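Local coordinates for MarR family transcriptional regulator (Staphylococcus epidermidis, PDB 5HLI), which probably binds DNA as a dimeric MarR-type transcriptional regulator that senses oxidation through disulfide formation, at residues Met75-Glu80 with Val85-Gln90; Lys35-Thr40 with Gln106-Ala111. The protein carries 1 engineered substitution. All coordinates share one frame; numbering follows the deposited sequence.

Contact 1: Met75-Glu80 with Val85-Gln90; sequences MLKRLE and VKRERQ. Engineered in segment 75-80: M75 (natural residue Leu).
The last turns of the helix through M75-E80 run steeply against strand V85-R89, the short axes 7.3 Å apart at 123°, and the E80 and V85 CA atoms come within 4.8 Å where the chain turns back. A weak bond from V85 N to L79 O (3.3 Å) ties the strand's start to the helix. Next to the weak bond, V85 CG2 packs 3.8 Å from L79 CB. E80 carries the polar part: with CG anti to the backbone N (chi1 171°) and the rest extended, its carboxylate lies beside R87. E80 OE1 accepts R87 N at 3.1 Å from well above the carboxylate plane, while E80 OE2 forms a salt bridge with R87 NH1 at 2.9 Å on its syn side, close to the guanidinium plane. The two planes stand 80° apart. R87 CD lies 3.6 Å from L76 O, and a bend at chi3 turns the guanidinium past it to E80 OE2 and to K77 CG, which covers the centre of one guanidinium face. Because one carboxylate holds both the backbone and the side chain of R87, the strand is fixed to the end of the probable recognition helix, and the E80 carboxylate probably offsets the charge of R87, whose NH2 lies 4.8 Å from the like-charged K77 NZ.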
loop_
_atom_site.group_PDB
_atom_site.type_symbol
_atom_site.label_atom_id
_atom_site.label_comp_id
_atom_site.label_asym_id
_atom_site.label_seq_id
_atom_site.Cartn_x
_atom_site.Cartn_y
_atom_site.Cartn_z
ATOM N N MET A 75 -15.540 15.703 7.507
ATOM C CA MET A 75 -14.425 15.248 8.292
ATOM C C MET A 75 -14.177 16.093 9.515
ATOM O O MET A 75 -13.949 15.558 10.548
ATOM C CB MET A 75 -13.182 15.163 7.471
ATOM C CG MET A 75 -13.285 14.043 6.515
ATOM S SD MET A 75 -11.677 13.759 5.945
ATOM C CE MET A 75 -11.508 14.861 4.588
ATOM N N LEU A 76 -14.216 17.406 9.363
ATOM C CA LEU A 76 -14.001 18.293 10.499
ATOM C C LEU A 76 -15.152 18.205 11.493
ATOM O O LEU A 76 -14.933 18.252 12.710
ATOM C CB LEU A 76 -13.806 19.727 10.011
ATOM C CG LEU A 76 -12.447 19.980 9.353
ATOM C CD1 LEU A 76 -12.417 21.341 8.690
ATOM C CD2 LEU A 76 -11.334 19.854 10.385
ATOM N N LYS A 77 -16.386 18.077 10.999
ATOM C CA LYS A 77 -17.515 17.871 11.900
ATOM C C LYS A 77 -17.342 16.594 12.710
ATOM O O LYS A 77 -17.618 16.572 13.916
ATOM C CB LYS A 77 -18.823 17.829 11.111
ATOM C CG LYS A 77 -19.302 19.181 10.608
ATOM C CD LYS A 77 -20.653 19.048 9.926
ATOM C CE LYS A 77 -21.183 20.397 9.466
ATOM N NZ LYS A 77 -22.499 20.253 8.786
ATOM N N ARG A 78 -16.878 15.518 12.066
ATOM C CA ARG A 78 -16.659 14.265 12.782
ATOM C C ARG A 78 -15.531 14.398 13.798
ATOM O O ARG A 78 -15.624 13.866 14.911
ATOM C CB ARG A 78 -16.364 13.138 11.791
ATOM C CG ARG A 78 -16.000 11.809 12.447
ATOM C CD ARG A 78 -17.089 11.338 13.415
ATOM N NE ARG A 78 -16.695 10.130 14.138
ATOM C CZ ARG A 78 -17.388 9.594 15.140
ATOM N NH1 ARG A 78 -18.520 10.153 15.542
ATOM N NH2 ARG A 78 -16.948 8.495 15.741
ATOM N N LEU A 79 -14.457 15.105 13.436
ATOM C CA LEU A 79 -13.371 15.315 14.386
ATOM C C LEU A 79 -13.809 16.185 15.556
ATOM O O LEU A 79 -13.287 16.035 16.666
ATOM C CB LEU A 79 -12.164 15.931 13.678
ATOM C CG LEU A 79 -11.362 14.962 12.806
ATOM C CD1 LEU A 79 -10.279 15.696 12.030
ATOM C CD2 LEU A 79 -10.753 13.859 13.666
ATOM N N GLU A 80 -14.764 17.093 15.336
ATOM C CA GLU A 80 -15.292 17.875 16.449
ATOM C C GLU A 80 -16.215 17.031 17.320
ATOM O O GLU A 80 -16.144 17.095 18.552
ATOM C CB GLU A 80 -16.028 19.110 15.931
ATOM C CG GLU A 80 -16.787 19.870 17.014
ATOM C CD GLU A 80 -17.501 21.100 16.487
ATOM O OE1 GLU A 80 -17.249 22.205 17.013
ATOM O OE2 GLU A 80 -18.311 20.965 15.546
ATOM N N VAL A 85 -11.106 18.348 17.657
ATOM C CA VAL A 85 -10.955 19.739 17.254
ATOM C C VAL A 85 -12.173 20.526 17.719
ATOM O O VAL A 85 -13.202 19.965 18.093
ATOM C CB VAL A 85 -10.783 19.899 15.727
ATOM C CG1 VAL A 85 -9.564 19.130 15.225
ATOM C CG2 VAL A 85 -12.047 19.455 15.002
ATOM N N LYS A 86 -12.041 21.847 17.674
ATOM C CA LYS A 86 -13.170 22.759 17.773
ATOM C C LYS A 86 -13.381 23.448 16.431
ATOM O O LYS A 86 -12.428 23.719 15.695
ATOM C CB LYS A 86 -12.953 23.808 18.868
ATOM C CG LYS A 86 -12.899 23.231 20.272
ATOM C CD LYS A 86 -12.909 24.327 21.324
ATOM C CE LYS A 86 -13.061 23.737 22.718
ATOM N NZ LYS A 86 -14.322 22.950 22.844
ATOM N N ARG A 87 -14.642 23.717 16.112
ATOM C CA ARG A 87 -15.014 24.443 14.906
ATOM C C ARG A 87 -15.576 25.801 15.301
ATOM O O ARG A 87 -16.458 25.884 16.161
ATOM C CB ARG A 87 -16.034 23.651 14.083
ATOM C CG ARG A 87 -15.445 22.410 13.418
ATOM C CD ARG A 87 -16.510 21.484 12.841
ATOM N NE ARG A 87 -17.314 22.108 11.796
ATOM C CZ ARG A 87 -18.574 22.502 11.954
ATOM N NH1 ARG A 87 -19.180 22.334 13.124
ATOM N NH2 ARG A 87 -19.228 23.062 10.944
ATOM N N GLU A 88 -15.049 26.862 14.691
ATOM C CA GLU A 88 -15.513 28.223 14.938
ATOM C C GLU A 88 -15.760 28.899 13.598
ATOM O O GLU A 88 -14.811 29.294 12.913
ATOM C CB GLU A 88 -14.503 29.024 15.760
ATOM C CG GLU A 88 -14.878 30.495 15.905
ATOM C CD GLU A 88 -13.726 31.356 16.392
ATOM O OE1 GLU A 88 -13.891 32.593 16.442
ATOM O OE2 GLU A 88 -12.661 30.798 16.725
ATOM N N ARG A 89 -17.029 29.031 13.226
ATOM C CA ARG A 89 -17.412 29.753 12.020
ATOM C C ARG A 89 -17.520 31.230 12.375
ATOM O O ARG A 89 -18.374 31.621 13.178
ATOM C CB ARG A 89 -18.728 29.217 11.462
ATOM C CG ARG A 89 -19.235 29.964 10.236
ATOM C CD ARG A 89 -18.258 29.866 9.072
ATOM N NE ARG A 89 -18.256 28.539 8.463
ATOM C CZ ARG A 89 -17.602 28.231 7.348
ATOM N NH1 ARG A 89 -16.893 29.156 6.715
ATOM N NH2 ARG A 89 -17.656 26.997 6.865
ATOM N N GLN A 90 -16.638 32.046 11.800
ATOM C CA GLN A 90 -16.718 33.484 12.003
ATOM C C GLN A 90 -18.049 34.010 11.485
ATOM O O GLN A 90 -18.541 33.582 10.436
ATOM C CB GLN A 90 -15.562 34.191 11.296
ATOM C CG GLN A 90 -14.192 33.913 11.891
ATOM C CD GLN A 90 -13.078 34.586 11.109
ATOM O OE1 GLN A 90 -13.183 34.783 9.898
ATOM N NE2 GLN A 90 -12.006 34.950 11.801
HETATM O O HOH W 1 -14.504 18.924 20.007
#

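Contact 2: Lys35-Thr40 with Gln106-Ala111; sequences KQFGIT and QQQQEA
The F37 ring receives the Q108 amide at its edge: NE2 lies near the ring plane, 3.7 Å from CD1, and the amide and ring planes are turned 67° apart. The same amide brings OE1 to 3.9 Å from F37 CE1, so both of its polar ends lie beside one border of the ring, in van der Waals contact. Farther round, A111 meets the outer end of the ring. A111 CB packs 4.0 Å from F37 CE1, and A111 O comes obliquely to 3.6 Å from F37 CZ. F37 sends its CG beside the backbone N (chi1 -74°), which aims the ring across to the helix. Q108 answers with a chain bent at chi2 (-78°), turning the amide back to the ring instead of letting it extend away from the helix. V112 and A115, farther along helix 103-117, also touch F37, and W84 touches Q108. The aromatic group thus lies along one flank of that helix, with Q108 at its edge and A111, one turn on, at its outer end. Just past F37, G38 adopts a positive phi and closes a Schellman motif, its N bonded to K35 O at 2.9 Å. The chain then leaves helix 2-36 for T40, whose OG1 caps Q43 N as the N-cap of helix 41-52. This modest contact, burying 128 Å² in all, is the turn between helices 2-36 and 41-52 packed on helix 103-117; in the MarR-type winged-helix fold it joins the end of the long N-terminal helix to the helix that follows the wing.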
loop_
_atom_site.group_PDB
_atom_site.type_symbol
_atom_site.label_atom_id
_atom_site.label_comp_id
_atom_site.label_asym_id
_atom_site.label_seq_id
_atom_site.Cartn_x
_atom_site.Cartn_y
_atom_site.Cartn_z
ATOM N N LYS A 35 -7.825 2.746 13.676
ATOM C CA LYS A 35 -9.120 2.293 14.174
ATOM C C LYS A 35 -9.175 2.306 15.696
ATOM O O LYS A 35 -10.227 2.600 16.275
ATOM C CB LYS A 35 -9.430 0.892 13.645
ATOM C CG LYS A 35 -10.713 0.291 14.203
ATOM C CD LYS A 35 -11.071 -1.011 13.508
ATOM C CE LYS A 35 -12.232 -1.705 14.204
ATOM N NZ LYS A 35 -13.383 -0.784 14.426
ATOM N N GLN A 36 -8.057 2.002 16.363
ATOM C CA GLN A 36 -8.044 2.022 17.823
ATOM C C GLN A 36 -8.265 3.426 18.368
ATOM O O GLN A 36 -8.814 3.582 19.464
ATOM C CB GLN A 36 -6.733 1.439 18.353
ATOM C CG GLN A 36 -6.619 -0.071 18.182
ATOM C CD GLN A 36 -5.259 -0.607 18.580
ATOM O OE1 GLN A 36 -4.336 0.156 18.864
ATOM N NE2 GLN A 36 -5.129 -1.928 18.606
ATOM N N PHE A 37 -7.853 4.452 17.629
ATOM C CA PHE A 37 -8.148 5.832 17.995
ATOM C C PHE A 37 -9.493 6.303 17.462
ATOM O O PHE A 37 -9.893 7.435 17.748
ATOM C CB PHE A 37 -7.034 6.765 17.500
ATOM C CG PHE A 37 -5.770 6.676 18.307
ATOM C CD1 PHE A 37 -5.641 7.377 19.497
ATOM C CD2 PHE A 37 -4.715 5.884 17.883
ATOM C CE1 PHE A 37 -4.480 7.293 20.250
ATOM C CE2 PHE A 37 -3.552 5.794 18.630
ATOM C CZ PHE A 37 -3.435 6.503 19.815
ATOM N N GLY A 38 -10.200 5.467 16.703
ATOM C CA GLY A 38 -11.491 5.848 16.170
ATOM C C GLY A 38 -11.445 6.807 15.002
ATOM O O GLY A 38 -12.446 7.474 14.727
ATOM N N ILE A 39 -10.316 6.898 14.302
ATOM C CA ILE A 39 -10.153 7.841 13.206
ATOM C C ILE A 39 -9.846 7.077 11.924
ATOM O O ILE A 39 -9.421 5.919 11.940
ATOM C CB ILE A 39 -9.049 8.880 13.495
ATOM C CG1 ILE A 39 -7.705 8.186 13.715
ATOM C CG2 ILE A 39 -9.423 9.741 14.699
ATOM C CD1 ILE A 39 -6.546 9.144 13.919
ATOM N N THR A 40 -10.071 7.747 10.799
ATOM C CA THR A 40 -9.775 7.201 9.486
ATOM C C THR A 40 -8.468 7.784 8.964
ATOM O O THR A 40 -7.874 8.681 9.566
ATOM C CB THR A 40 -10.912 7.500 8.505
ATOM O OG1 THR A 40 -10.967 8.911 8.261
ATOM C CG2 THR A 40 -12.249 7.035 9.075
ATOM N N GLN A 106 -4.601 17.843 21.190
ATOM C CA GLN A 106 -3.181 18.142 21.327
ATOM C C GLN A 106 -2.452 17.020 22.061
ATOM O O GLN A 106 -1.375 16.581 21.635
ATOM C CB GLN A 106 -3.006 19.476 22.055
ATOM C CG GLN A 106 -1.591 20.033 21.990
ATOM C CD GLN A 106 -1.291 20.692 20.661
ATOM O OE1 GLN A 106 -1.796 21.773 20.369
ATOM N NE2 GLN A 106 -0.472 20.045 19.849
ATOM N N GLN A 107 -3.027 16.540 23.166
ATOM C CA GLN A 107 -2.384 15.483 23.941
ATOM C C GLN A 107 -2.303 14.176 23.162
ATOM O O GLN A 107 -1.377 13.386 23.374
ATOM C CB GLN A 107 -3.132 15.263 25.257
ATOM C CG GLN A 107 -3.081 16.447 26.209
ATOM C CD GLN A 107 -4.268 16.492 27.156
ATOM O OE1 GLN A 107 -5.073 15.561 27.208
ATOM N NE2 GLN A 107 -4.378 17.578 27.914
ATOM N N GLN A 108 -3.257 13.927 22.265
ATOM C CA GLN A 108 -3.269 12.669 21.529
ATOM C C GLN A 108 -2.154 12.565 20.498
ATOM O O GLN A 108 -1.924 11.466 19.984
ATOM C CB GLN A 108 -4.623 12.472 20.844
ATOM C CG GLN A 108 -5.772 12.119 21.783
ATOM C CD GLN A 108 -5.765 10.662 22.212
ATOM O OE1 GLN A 108 -4.804 10.185 22.811
ATOM N NE2 GLN A 108 -6.842 9.950 21.903
ATOM N N GLN A 109 -1.464 13.667 20.183
ATOM C CA GLN A 109 -0.392 13.606 19.192
ATOM C C GLN A 109 0.667 12.587 19.589
ATOM O O GLN A 109 1.048 11.727 18.786
ATOM C CB GLN A 109 0.248 14.983 18.999
ATOM C CG GLN A 109 1.414 14.955 18.010
ATOM C CD GLN A 109 2.034 16.317 17.765
ATOM O OE1 GLN A 109 1.628 17.316 18.358
ATOM N NE2 GLN A 109 3.027 16.360 16.884
ATOM N N GLU A 110 1.149 12.661 20.830
ATOM C CA GLU A 110 2.207 11.753 21.255
ATOM C C GLU A 110 1.694 10.329 21.428
ATOM O O GLU A 110 2.463 9.374 21.269
ATOM C CB GLU A 110 2.849 12.259 22.548
ATOM C CG GLU A 110 1.928 12.278 23.751
ATOM C CD GLU A 110 2.579 12.915 24.967
ATOM O OE1 GLU A 110 2.472 14.150 25.122
ATOM O OE2 GLU A 110 3.207 12.182 25.760
ATOM N N ALA A 111 0.407 10.162 21.747
ATOM C CA ALA A 111 -0.155 8.820 21.852
ATOM C C ALA A 111 -0.244 8.151 20.485
ATOM O O ALA A 111 0.087 6.968 20.345
ATOM C CB ALA A 111 -1.530 8.871 22.515
#

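How the contacts relate
Contact 1 is nested within the chain loop closed by contact 2: residues 75-90 fall between 40 and 106. Their centres are 16 Å apart and their nearest atoms about 4 Å, without touching. Contact 1 joins the probable recognition helix to the first wing strand, whereas contact 2 lies nearer the centre of the chain, where the long N-terminal helix meets the helix after the wing. W84, in the turn between the segments of contact 1, bridges the two sites: it touches L79 of contact 1 and both I39 and Q108 of contact 2. Q43 of helix 41-52 also links them, touching L79 and giving its backbone N-H to T40 OG1. The copper (II) ion is bound at Q1 and S2.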